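Local coordinates for protein SSD1 (Saccharomyces cerevisiae S288C, PDB 7AM1) that binds untranslated regions of mRNA and represses translation as a non-enzymatic member of the RNase II (RNB) family, and is implicated in control of the G1 phase, at residues 872-876 with 877-881; 171-175 with 176-180; 669-672 with 673-677; 660-663 with 664-667; 623-626 with 627-631. All coordinates share one frame; numbering follows the deposited sequence.

Overall arrangement
The five contacts run through different parts of one chain. Contact 4 and contact 3 follow each other in the RNB domain, the part related to RNase II nucleases. Their centres are about 10 Å apart and they touch, through bonds from His673 to Phe660 O and from His670 to Pro663 O. Contact 5 lies in the same domain, nearer the centre of the chain, with its centre about 27 Å from that of contact 4. Contact 1 and contact 2 lie on the other side of the chain's centre from contacts 3 and 4. Their centres are about 27 Å apart, and neither touches another contact. Contact 1 is farthest from contact 3, at about 67 Å between centres.

Contact 1: residues 872-876 with 877-881; sequences TRIEN and DNYIQ
Arg873 and Ile880 pair through both of their backbone polar groups. Arg873 N donates to Ile880 O at 2.8 Å, and Ile880 N returns the bond to Arg873 O with an N-H...O angle of 163°. Glu875 and Asn878 form the next hydrogen-bonded pair. Glu875 N reaches Asn878 O at 2.9 Å, in the plane of that carbonyl. Asn878 N meets Glu875 O from above the carbonyl plane. A type II' turn from Glu875 to Asn878 closes this tight beta hairpin.

On the face with Arg873, Glu875 and Ile880, a salt bridge lies beside an apolar branch. Arg873 NE donates to Glu875 OE2 at 2.9 Å. The oxygen lies in the guanidinium plane, but the nitrogen stands above the carboxylate plane. Arg873 CG sits between its own N and carbonyl carbon (chi1 63°), and from there the chain runs extended to NE. Ile880 CG2 lies over one guanidinium face, toward its rim, 3.6 Å from Arg873 NH1. Ile880 CD1 comes 3.4 Å from Glu875 OE1. Glu882 gives Arg873 a second carboxylate partner.

The other face carries Ile874 and Tyr879. Ile874 CG1 approaches Tyr879 CD2 at 3.9 Å, and the two side chains cross at a slant. Phe912 meets the tyrosine ring edge-to-face and also touches Ile874.

Strand 872-875 is the outermost strand of its antiparallel sheet within the chain. Strand 878-884 lies between it and strand 777-782, with backbone hydrogen bonds joining Tyr879 with Trp782 and Gln881 with Leu780.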
# COMPACT_ATOMS: atom_id res chain seq x y z
N THR A 872 11.72 27.82 20.81
CA THR A 872 10.77 28.40 21.74
C THR A 872 11.15 29.83 22.09
O THR A 872 12.29 30.26 21.88
CB THR A 872 10.68 27.58 23.04
OG1 THR A 872 11.99 27.44 23.61
CG2 THR A 872 10.09 26.20 22.77
N ARG A 873 10.18 30.57 22.63
CA ARG A 873 10.44 31.90 23.16
C ARG A 873 9.30 32.32 24.07
O ARG A 873 8.15 31.87 23.92
CB ARG A 873 10.62 32.93 22.05
CG ARG A 873 9.41 33.16 21.18
CD ARG A 873 9.78 34.00 19.97
NE ARG A 873 8.62 34.67 19.40
CZ ARG A 873 7.85 34.16 18.44
NH1 ARG A 873 8.11 32.96 17.93
NH2 ARG A 873 6.81 34.86 18.00
N ILE A 874 9.63 33.18 25.02
CA ILE A 874 8.70 33.67 26.03
C ILE A 874 8.52 35.16 25.81
O ILE A 874 9.48 35.93 25.96
CB ILE A 874 9.21 33.37 27.45
CG1 ILE A 874 9.34 31.86 27.65
CG2 ILE A 874 8.28 33.98 28.50
CD1 ILE A 874 10.01 31.45 28.94
N GLU A 875 7.30 35.57 25.46
CA GLU A 875 6.97 36.98 25.24
C GLU A 875 5.96 37.37 26.32
O GLU A 875 4.76 37.13 26.17
CB GLU A 875 6.40 37.21 23.85
CG GLU A 875 7.22 36.62 22.72
CD GLU A 875 6.71 37.03 21.35
OE1 GLU A 875 5.48 37.23 21.21
OE2 GLU A 875 7.53 37.17 20.42
N ASN A 876 6.45 37.98 27.40
CA ASN A 876 5.59 38.27 28.54
C ASN A 876 4.91 36.97 28.96
O ASN A 876 5.60 36.04 29.38
CB ASN A 876 4.64 39.43 28.21
CG ASN A 876 5.28 40.79 28.52
OD1 ASN A 876 6.47 40.88 28.84
ND2 ASN A 876 4.49 41.86 28.40
N ASP A 877 3.59 36.87 28.86
CA ASP A 877 2.91 35.65 29.30
C ASP A 877 2.65 34.66 28.17
O ASP A 877 1.98 33.65 28.40
CB ASP A 877 1.59 36.01 30.00
CG ASP A 877 1.81 36.68 31.34
OD1 ASP A 877 2.62 36.15 32.14
OD2 ASP A 877 1.19 37.73 31.60
N ASN A 878 3.17 34.91 26.97
CA ASN A 878 3.07 33.96 25.87
C ASN A 878 4.26 33.01 25.87
O ASN A 878 5.42 33.45 25.85
CB ASN A 878 2.95 34.68 24.53
CG ASN A 878 1.57 35.27 24.31
OD1 ASN A 878 0.56 34.65 24.66
ND2 ASN A 878 1.51 36.46 23.72
N TYR A 879 3.98 31.71 25.89
CA TYR A 879 5.00 30.66 25.86
C TYR A 879 4.91 29.98 24.49
O TYR A 879 4.13 29.05 24.28
CB TYR A 879 4.78 29.68 27.01
CG TYR A 879 4.87 30.36 28.36
CD1 TYR A 879 3.77 30.99 28.92
CD2 TYR A 879 6.07 30.39 29.07
CE1 TYR A 879 3.85 31.63 30.14
CE2 TYR A 879 6.15 31.03 30.31
CZ TYR A 879 5.04 31.65 30.83
OH TYR A 879 5.12 32.28 32.05
N ILE A 880 5.75 30.45 23.56
CA ILE A 880 5.57 30.20 22.14
C ILE A 880 6.56 29.15 21.67
O ILE A 880 7.76 29.24 21.95
CB ILE A 880 5.74 31.50 21.33
CG1 ILE A 880 4.74 32.55 21.80
CG2 ILE A 880 5.61 31.22 19.84
CD1 ILE A 880 4.84 33.88 21.08
N GLN A 881 6.06 28.17 20.92
CA GLN A 881 6.89 27.22 20.18
C GLN A 881 6.61 27.38 18.70
O GLN A 881 5.44 27.42 18.29
CB GLN A 881 6.61 25.77 20.61
CG GLN A 881 7.49 24.75 19.89
CD GLN A 881 7.11 23.31 20.20
OE1 GLN A 881 6.10 23.06 20.86
NE2 GLN A 881 7.91 22.37 19.73

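Contact 2: residues 171-175 with 176-180; sequences KQRPT and QKKND
Thr175, Arg173 and Lys178 carry this contact, where a loop runs into helix 175-186. Thr175 works mainly through its backbone. Thr175 O accepts from Asn179 N at 2.9 Å, in the first helical turn. Asn179 folds back beside the same carbonyl, with Asn179 CG 3.2 Å from Thr175 O. The two side chains point the same way. Thr175 CG2, placed anti to the backbone N by a chi1 of -64° for OG1, lies 4.0 Å from Asn179 ND2. The amide of Asn179 is held elsewhere, by the backbone of Tyr802 and Lys800.

Arg173 comes in from the loop and crosses Lys178 at about a right angle. Its guanidinium turns one face toward Lys178, with the lysine CA lying toward the rim of that face. Arg173 NH1 is 3.7 Å from Lys178 CE. Arg173 CB rests 4.1 Å from Lys177 CG, so the root of the side chain packs on the lysine before Lys178. A water accepts from Arg173 NH2 at 2.8 Å and gives a weak bond to Lys178 O.

The two basic ends are near each other, but acidic groups surround them. Arg173 forms salt bridges with Asp762 and Asp181. Lys178 NZ binds Asp795 and Glu796, as well as the backbone oxygen of Asp762. These carboxylates probably offset the like charges.

Pro174 occupies the N-cap position. Pro174 O receives Lys178 N at 2.9 Å in an almost straight bond, 178° at the hydrogen. This is the N-terminal end of an alpha helix, with the first i to i+4 bonds made to Pro174 O and Thr175 O.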
# COMPACT_ATOMS: atom_id res chain seq x y z
N LYS A 171 -8.24 25.66 16.45
CA LYS A 171 -9.56 25.15 16.10
C LYS A 171 -9.88 23.91 16.93
O LYS A 171 -9.11 22.94 16.93
CB LYS A 171 -9.63 24.80 14.61
CG LYS A 171 -10.97 24.26 14.16
N GLN A 172 -11.02 23.93 17.62
CA GLN A 172 -11.51 22.76 18.34
C GLN A 172 -12.45 21.99 17.42
O GLN A 172 -13.52 22.49 17.04
CB GLN A 172 -12.23 23.16 19.62
CG GLN A 172 -12.63 21.96 20.47
CD GLN A 172 -13.57 22.33 21.61
OE1 GLN A 172 -14.31 23.31 21.52
NE2 GLN A 172 -13.54 21.54 22.67
N ARG A 173 -12.06 20.78 17.04
CA ARG A 173 -12.92 19.95 16.22
C ARG A 173 -14.11 19.45 17.04
O ARG A 173 -13.96 19.16 18.23
CB ARG A 173 -12.14 18.75 15.68
CG ARG A 173 -11.07 19.11 14.66
CD ARG A 173 -10.14 17.94 14.41
NE ARG A 173 -9.44 17.58 15.64
CZ ARG A 173 -8.85 16.41 15.87
NH1 ARG A 173 -8.25 16.20 17.03
NH2 ARG A 173 -8.84 15.47 14.94
N PRO A 174 -15.29 19.33 16.43
CA PRO A 174 -16.42 18.73 17.16
C PRO A 174 -16.11 17.30 17.56
O PRO A 174 -15.26 16.63 16.97
CB PRO A 174 -17.57 18.79 16.14
CG PRO A 174 -17.15 19.79 15.13
CD PRO A 174 -15.66 19.72 15.06
N THR A 175 -16.83 16.82 18.57
CA THR A 175 -16.58 15.48 19.09
C THR A 175 -16.61 14.43 17.98
O THR A 175 -15.72 13.57 17.91
CB THR A 175 -17.61 15.14 20.18
OG1 THR A 175 -17.44 16.04 21.28
CG2 THR A 175 -17.46 13.70 20.66
N GLN A 176 -17.62 14.47 17.11
CA GLN A 176 -17.73 13.47 16.05
C GLN A 176 -16.54 13.54 15.10
O GLN A 176 -16.00 12.51 14.68
CB GLN A 176 -19.04 13.67 15.29
CG GLN A 176 -19.31 12.63 14.21
CD GLN A 176 -19.37 11.22 14.75
OE1 GLN A 176 -18.71 10.32 14.23
NE2 GLN A 176 -20.15 11.01 15.80
N LYS A 177 -16.11 14.75 14.76
CA LYS A 177 -14.98 14.91 13.84
C LYS A 177 -13.70 14.38 14.47
O LYS A 177 -12.93 13.64 13.84
CB LYS A 177 -14.83 16.37 13.45
CG LYS A 177 -13.69 16.66 12.49
CD LYS A 177 -13.78 15.76 11.26
CE LYS A 177 -12.79 16.17 10.19
NZ LYS A 177 -12.86 15.23 9.03
N LYS A 178 -13.45 14.76 15.73
CA LYS A 178 -12.31 14.22 16.47
C LYS A 178 -12.35 12.70 16.48
O LYS A 178 -11.34 12.04 16.21
CB LYS A 178 -12.31 14.80 17.89
CG LYS A 178 -11.18 14.32 18.77
CD LYS A 178 -11.14 15.08 20.10
CE LYS A 178 -10.49 16.45 19.94
NZ LYS A 178 -10.15 17.07 21.25
N ASN A 179 -13.52 12.12 16.76
CA ASN A 179 -13.65 10.67 16.81
C ASN A 179 -13.31 10.04 15.47
O ASN A 179 -12.55 9.07 15.39
CB ASN A 179 -15.06 10.27 17.23
CG ASN A 179 -15.32 10.51 18.69
OD1 ASN A 179 -14.46 10.98 19.43
ND2 ASN A 179 -16.53 10.18 19.11
N ASP A 180 -13.87 10.59 14.38
CA ASP A 180 -13.61 10.05 13.05
C ASP A 180 -12.14 10.19 12.68
O ASP A 180 -11.55 9.27 12.10
CB ASP A 180 -14.48 10.75 12.01
CG ASP A 180 -15.95 10.38 12.14
OD1 ASP A 180 -16.27 9.41 12.85
OD2 ASP A 180 -16.78 11.07 11.51
O HOH W 1 -8.13 13.13 16.26

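Contact 3: residues 669-672 with 673-677; sequences DHVV and HRQLK
His673 N donates to Asp669 O at 2.7 Å, the first of four successive i to i+4 bonds. Arg674 N, Gln675 N and Leu676 N follow, bonding to the oxygens of His670, Val671 and Val672. All four are ordinary alpha-helical bonds, and both segments belong to helix 668-681 of the RNB domain.

The His673 ring leans back along the helix. His673 CD2 lies 3.0 Å from Asp669 O, so this carbonyl has the ring carbon beside it as well as the backbone N-H. The ring meets the carbonyl obliquely. His673 NE2 is bonded to the backbone oxygen of Phe660.

His670 and Arg674 are one turn apart and share a water. The water lies 2.8 Å from His670 ND1, at the edge of the ring and in its plane. It also accepts from Arg674 NH1, in the plane of the guanidinium. Arg674 gets this far because its chain is extended from CG to NE (chi3 163°). Along the way Arg674 CG passes 3.3 Å from His670 O. Arg674 NH2 continues to the backbone oxygen of Ile403.

Val671 and Gln675 lie side by side and point the same way, with Val671 CG1 4.1 Å from Gln675 NE2. The glutamine amide bonds to Leu573 N and to Tyr685 OH. Val671 packs on helix 689-725, and Val672 on helix 544-568.

His670 NE2 bonds to Pro663 O, and the water touches ND1. The carbonyl oxygen can only accept, so NE2 probably carries a proton. With a polar partner at each ring nitrogen, the rotation of the imidazole should be fixed.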
# COMPACT_ATOMS: atom_id res chain seq x y z
N ASP A 669 0.27 -12.99 -14.05
CA ASP A 669 1.43 -13.57 -14.71
C ASP A 669 1.08 -14.85 -15.45
O ASP A 669 1.71 -15.17 -16.48
CB ASP A 669 2.54 -13.83 -13.69
CG ASP A 669 3.08 -12.55 -13.07
OD1 ASP A 669 2.25 -11.73 -12.61
OD2 ASP A 669 4.31 -12.37 -13.02
N HIS A 670 0.10 -15.61 -14.96
CA HIS A 670 -0.33 -16.81 -15.67
C HIS A 670 -0.85 -16.45 -17.06
O HIS A 670 -0.49 -17.08 -18.05
CB HIS A 670 -1.41 -17.56 -14.89
CG HIS A 670 -0.90 -18.22 -13.65
ND1 HIS A 670 -1.29 -19.49 -13.27
CD2 HIS A 670 -0.02 -17.80 -12.71
CE1 HIS A 670 -0.68 -19.82 -12.15
NE2 HIS A 670 0.09 -18.81 -11.78
N VAL A 671 -1.72 -15.43 -17.13
CA VAL A 671 -2.22 -14.98 -18.42
C VAL A 671 -1.07 -14.52 -19.30
O VAL A 671 -0.98 -14.87 -20.49
CB VAL A 671 -3.25 -13.85 -18.22
CG1 VAL A 671 -3.80 -13.39 -19.56
CG2 VAL A 671 -4.39 -14.31 -17.30
N VAL A 672 -0.15 -13.73 -18.74
CA VAL A 672 0.99 -13.25 -19.50
C VAL A 672 1.85 -14.42 -19.98
O VAL A 672 2.34 -14.42 -21.11
CB VAL A 672 1.81 -12.25 -18.66
CG1 VAL A 672 3.13 -11.91 -19.36
CG2 VAL A 672 0.99 -11.00 -18.38
N HIS A 673 2.06 -15.42 -19.12
CA HIS A 673 2.86 -16.57 -19.54
C HIS A 673 2.21 -17.31 -20.71
O HIS A 673 2.89 -17.69 -21.66
CB HIS A 673 3.07 -17.52 -18.36
CG HIS A 673 4.13 -17.07 -17.41
ND1 HIS A 673 4.89 -17.96 -16.67
CD2 HIS A 673 4.56 -15.83 -17.07
CE1 HIS A 673 5.74 -17.29 -15.92
NE2 HIS A 673 5.56 -16.00 -16.14
N ARG A 674 0.89 -17.51 -20.65
CA ARG A 674 0.21 -18.18 -21.75
C ARG A 674 0.25 -17.33 -23.02
O ARG A 674 0.38 -17.87 -24.12
CB ARG A 674 -1.22 -18.51 -21.35
CG ARG A 674 -1.30 -19.49 -20.19
CD ARG A 674 -2.68 -20.12 -20.04
NE ARG A 674 -2.63 -21.31 -19.20
CZ ARG A 674 -2.90 -21.34 -17.89
NH1 ARG A 674 -3.26 -20.24 -17.25
NH2 ARG A 674 -2.82 -22.49 -17.23
N GLN A 675 0.18 -16.00 -22.87
CA GLN A 675 0.32 -15.13 -24.03
C GLN A 675 1.73 -15.21 -24.62
O GLN A 675 1.89 -15.24 -25.84
CB GLN A 675 -0.02 -13.69 -23.63
CG GLN A 675 -1.50 -13.48 -23.40
CD GLN A 675 -1.88 -12.02 -23.21
OE1 GLN A 675 -1.02 -11.16 -23.02
NE2 GLN A 675 -3.18 -11.74 -23.23
N LEU A 676 2.75 -15.25 -23.76
CA LEU A 676 4.12 -15.33 -24.27
C LEU A 676 4.35 -16.64 -25.01
O LEU A 676 4.98 -16.66 -26.07
CB LEU A 676 5.12 -15.18 -23.13
CG LEU A 676 6.60 -15.27 -23.54
CD1 LEU A 676 6.95 -14.16 -24.52
CD2 LEU A 676 7.50 -15.22 -22.31
N LYS A 677 3.85 -17.75 -24.47
CA LYS A 677 4.04 -19.04 -25.13
C LYS A 677 3.40 -19.05 -26.51
O LYS A 677 3.97 -19.59 -27.46
CB LYS A 677 3.47 -20.16 -24.26
CG LYS A 677 4.23 -20.36 -22.97
CD LYS A 677 3.81 -21.66 -22.32
CE LYS A 677 4.29 -21.74 -20.90
NZ LYS A 677 3.68 -22.91 -20.21
O HOH W 2 -3.06 -20.95 -14.86

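Contact 4: residues 660-663 with 664-667; sequences FTAP and MRRY
Ala662 O is gripped by two backbone N-H groups. Arg666 N reaches it at 3.0 Å, nearly along the C=O axis, although the N-H...O angle is only 136°. Arg665 N binds the same oxygen at 3.2 Å from above the carbonyl plane, in a straighter bond. Pro663 and Met664 form the corner between Ala662 and Arg665, and their backbone angles fit a type I turn.

The methyl group of Ala662 points toward the following segment and touches both arginine side chains. Ala662 CB lies over the centre of the Arg666 guanidinium, 3.5 Å from Arg666 CZ. It also lies over one face of the Arg665 guanidinium, displaced toward the rim, and is 3.6 Å from Arg665 NE. The two guanidinium groups thus stand round one methyl, with Arg665 CZ and Arg666 CZ 4.8 Å apart. Arg665 leaves its backbone with CG between N and the carbonyl carbon (chi1 50°), then runs extended to NE. Arg666 instead bends at chi3 (-60°), which turns its guanidinium back over Ala662.

The sequence of this loop, FTAPMRRY, belongs to the signature motif of the RNase II family, and it leads into helix 668-681. In this protein the family fold is kept without nuclease activity.

Carboxylates hold the arginines from outside. Asp530 OD2 forms salt bridges with Arg665 NH2 and Arg666 NH1, so one oxygen serves both guanidiniums. Asp669 OD2 binds Arg666 NH2 and also accepts from Ala662 N.

Thr661 runs beside Arg666, with Thr661 OG1 3.6 Å from Arg666 NH2. The threonine hydroxyl takes a hydrogen bond from Asn557 ND2, on helix 544-568.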
# COMPACT_ATOMS: atom_id res chain seq x y z
N PHE A 660 5.36 -10.62 -15.28
CA PHE A 660 5.80 -11.92 -15.78
C PHE A 660 6.65 -12.68 -14.77
O PHE A 660 6.70 -13.91 -14.85
CB PHE A 660 6.59 -11.71 -17.09
CG PHE A 660 7.49 -12.85 -17.49
CD1 PHE A 660 7.03 -13.85 -18.34
CD2 PHE A 660 8.81 -12.89 -17.09
CE1 PHE A 660 7.86 -14.89 -18.74
CE2 PHE A 660 9.65 -13.93 -17.48
CZ PHE A 660 9.17 -14.93 -18.31
N THR A 661 7.26 -12.01 -13.79
CA THR A 661 8.33 -12.57 -12.98
C THR A 661 7.87 -13.23 -11.68
O THR A 661 8.72 -13.69 -10.91
CB THR A 661 9.36 -11.48 -12.63
OG1 THR A 661 8.68 -10.29 -12.18
CG2 THR A 661 10.25 -11.14 -13.83
N ALA A 662 6.57 -13.31 -11.40
CA ALA A 662 6.09 -13.85 -10.12
C ALA A 662 4.81 -14.66 -10.32
O ALA A 662 3.78 -14.39 -9.69
CB ALA A 662 5.87 -12.72 -9.12
N PRO A 663 4.86 -15.71 -11.15
CA PRO A 663 3.67 -16.54 -11.36
C PRO A 663 3.26 -17.37 -10.16
O PRO A 663 2.12 -17.85 -10.12
CB PRO A 663 4.08 -17.44 -12.54
CG PRO A 663 5.57 -17.58 -12.36
CD PRO A 663 6.02 -16.20 -11.92
N MET A 664 4.13 -17.56 -9.17
CA MET A 664 3.75 -18.32 -7.99
C MET A 664 2.88 -17.52 -7.03
O MET A 664 2.30 -18.12 -6.11
CB MET A 664 4.99 -18.83 -7.25
CG MET A 664 5.87 -19.76 -8.07
SD MET A 664 5.04 -21.29 -8.54
CE MET A 664 5.19 -22.25 -7.05
N ARG A 665 2.78 -16.20 -7.20
CA ARG A 665 1.98 -15.37 -6.31
C ARG A 665 1.04 -14.40 -7.01
O ARG A 665 0.21 -13.78 -6.33
CB ARG A 665 2.88 -14.57 -5.35
CG ARG A 665 4.02 -13.80 -6.02
CD ARG A 665 4.81 -13.01 -4.98
NE ARG A 665 5.82 -12.13 -5.57
CZ ARG A 665 5.58 -10.89 -5.99
NH1 ARG A 665 4.36 -10.37 -5.91
NH2 ARG A 665 6.58 -10.17 -6.49
N ARG A 666 1.12 -14.26 -8.33
CA ARG A 666 0.24 -13.38 -9.10
C ARG A 666 -0.40 -14.16 -10.24
O ARG A 666 0.31 -14.77 -11.05
CB ARG A 666 1.02 -12.19 -9.67
CG ARG A 666 1.79 -11.39 -8.64
CD ARG A 666 2.31 -10.09 -9.26
NE ARG A 666 3.22 -10.35 -10.38
CZ ARG A 666 4.43 -9.81 -10.53
NH1 ARG A 666 4.91 -8.97 -9.63
NH2 ARG A 666 5.17 -10.13 -11.59
N TYR A 667 -1.73 -14.14 -10.31
CA TYR A 667 -2.40 -14.84 -11.39
C TYR A 667 -2.28 -14.11 -12.72
O TYR A 667 -2.32 -14.74 -13.78
CB TYR A 667 -3.88 -15.07 -11.09
CG TYR A 667 -4.52 -15.96 -12.12
CD1 TYR A 667 -4.44 -17.34 -12.03
CD2 TYR A 667 -5.17 -15.41 -13.23
CE1 TYR A 667 -5.00 -18.16 -12.99
CE2 TYR A 667 -5.74 -16.22 -14.19
CZ TYR A 667 -5.65 -17.59 -14.07
OH TYR A 667 -6.22 -18.40 -15.02

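Contact 5: residues 623-626 with 627-631; sequences IEIL and LFKTM
Leu627 N bonds to Ile623 O at 2.9 Å and Phe628 N to Glu624 O at 2.8 Å, regular alpha-helical steps. These residues form the C-terminal part of helix 617-629 in the RNB domain. At Lys629 the pattern slackens. Lys629 N bonds to Ile625 O at 3.2 Å and, weakly, to Leu626 O.

The Lys629 side chain lies back along the helix. Its CG is anti to the carbonyl carbon (chi1 -65°) and passes 3.3 Å from Ile625 O. The chain then stays extended, and Lys629 CE meets Ile625 CG2 at 4.0 Å. The charged end goes on to a salt bridge with Glu756.

Leu626 packs on Phe595 of helix 582-595 and on Leu739 of strand 732-741. Leu627 packs on Phe588. Phe628 lies against helix 523-529, its side chain about 5 Å from a bound pentaethylene glycol that probably came from the crystallisation liquor.

Thr630 turns back on the helix, with Thr630 CG2 3.5 Å from Leu626 O. Leu627 O accepts from Thr630 N and, on a lone pair in the carbonyl plane, from Thr630 OG1 at 2.7 Å.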
# COMPACT_ATOMS: atom_id res chain seq x y z
N ILE A 623 9.72 13.78 1.17
CA ILE A 623 9.26 14.18 -0.16
C ILE A 623 8.70 12.98 -0.91
O ILE A 623 7.71 13.10 -1.64
CB ILE A 623 10.39 14.89 -0.93
CG1 ILE A 623 10.69 16.23 -0.23
CG2 ILE A 623 10.02 15.07 -2.40
CD1 ILE A 623 11.71 17.10 -0.93
N GLU A 624 9.29 11.80 -0.73
CA GLU A 624 8.72 10.61 -1.35
C GLU A 624 7.32 10.35 -0.81
O GLU A 624 6.41 9.99 -1.57
CB GLU A 624 9.61 9.39 -1.12
CG GLU A 624 9.12 8.15 -1.88
CD GLU A 624 9.88 6.89 -1.54
OE1 GLU A 624 10.84 6.95 -0.74
OE2 GLU A 624 9.50 5.82 -2.06
N ILE A 625 7.12 10.51 0.50
CA ILE A 625 5.78 10.32 1.07
C ILE A 625 4.80 11.26 0.38
O ILE A 625 3.71 10.84 -0.04
CB ILE A 625 5.80 10.54 2.60
CG1 ILE A 625 6.52 9.38 3.30
CG2 ILE A 625 4.38 10.69 3.14
CD1 ILE A 625 6.86 9.64 4.77
N LEU A 626 5.17 12.53 0.23
CA LEU A 626 4.29 13.49 -0.43
C LEU A 626 3.99 13.06 -1.87
O LEU A 626 2.84 13.14 -2.32
CB LEU A 626 4.92 14.88 -0.41
CG LEU A 626 5.15 15.49 0.98
CD1 LEU A 626 5.81 16.85 0.86
CD2 LEU A 626 3.84 15.61 1.74
N LEU A 627 5.01 12.62 -2.60
CA LEU A 627 4.81 12.17 -3.97
C LEU A 627 3.90 10.95 -4.02
O LEU A 627 2.97 10.88 -4.83
CB LEU A 627 6.16 11.87 -4.62
CG LEU A 627 6.12 11.32 -6.04
CD1 LEU A 627 5.41 12.29 -6.97
CD2 LEU A 627 7.52 11.04 -6.54
N PHE A 628 4.13 9.99 -3.12
CA PHE A 628 3.36 8.75 -3.09
C PHE A 628 1.87 9.03 -2.96
O PHE A 628 1.05 8.29 -3.53
CB PHE A 628 3.89 7.89 -1.94
CG PHE A 628 3.09 6.66 -1.67
CD1 PHE A 628 3.20 5.55 -2.49
CD2 PHE A 628 2.25 6.59 -0.57
CE1 PHE A 628 2.47 4.41 -2.23
CE2 PHE A 628 1.52 5.45 -0.30
CZ PHE A 628 1.63 4.36 -1.13
N LYS A 629 1.50 10.09 -2.24
CA LYS A 629 0.10 10.39 -2.00
C LYS A 629 -0.63 10.87 -3.24
O LYS A 629 -1.87 10.81 -3.27
CB LYS A 629 -0.05 11.49 -0.95
CG LYS A 629 0.43 11.16 0.41
CD LYS A 629 0.17 12.36 1.30
CE LYS A 629 0.71 12.16 2.68
NZ LYS A 629 0.02 13.06 3.62
N THR A 630 0.08 11.33 -4.25
CA THR A 630 -0.57 11.90 -5.42
C THR A 630 -0.95 10.85 -6.45
O THR A 630 -1.56 11.19 -7.47
CB THR A 630 0.34 12.94 -6.08
OG1 THR A 630 1.48 12.29 -6.66
CG2 THR A 630 0.80 13.97 -5.06
N MET A 631 -0.64 9.57 -6.21
CA MET A 631 -0.77 8.57 -7.25
C MET A 631 -1.56 7.36 -6.80
O MET A 631 -1.37 6.87 -5.68
CB MET A 631 0.61 8.11 -7.72
CG MET A 631 1.23 9.04 -8.72
SD MET A 631 2.77 8.39 -9.34
CE MET A 631 3.82 8.60 -7.90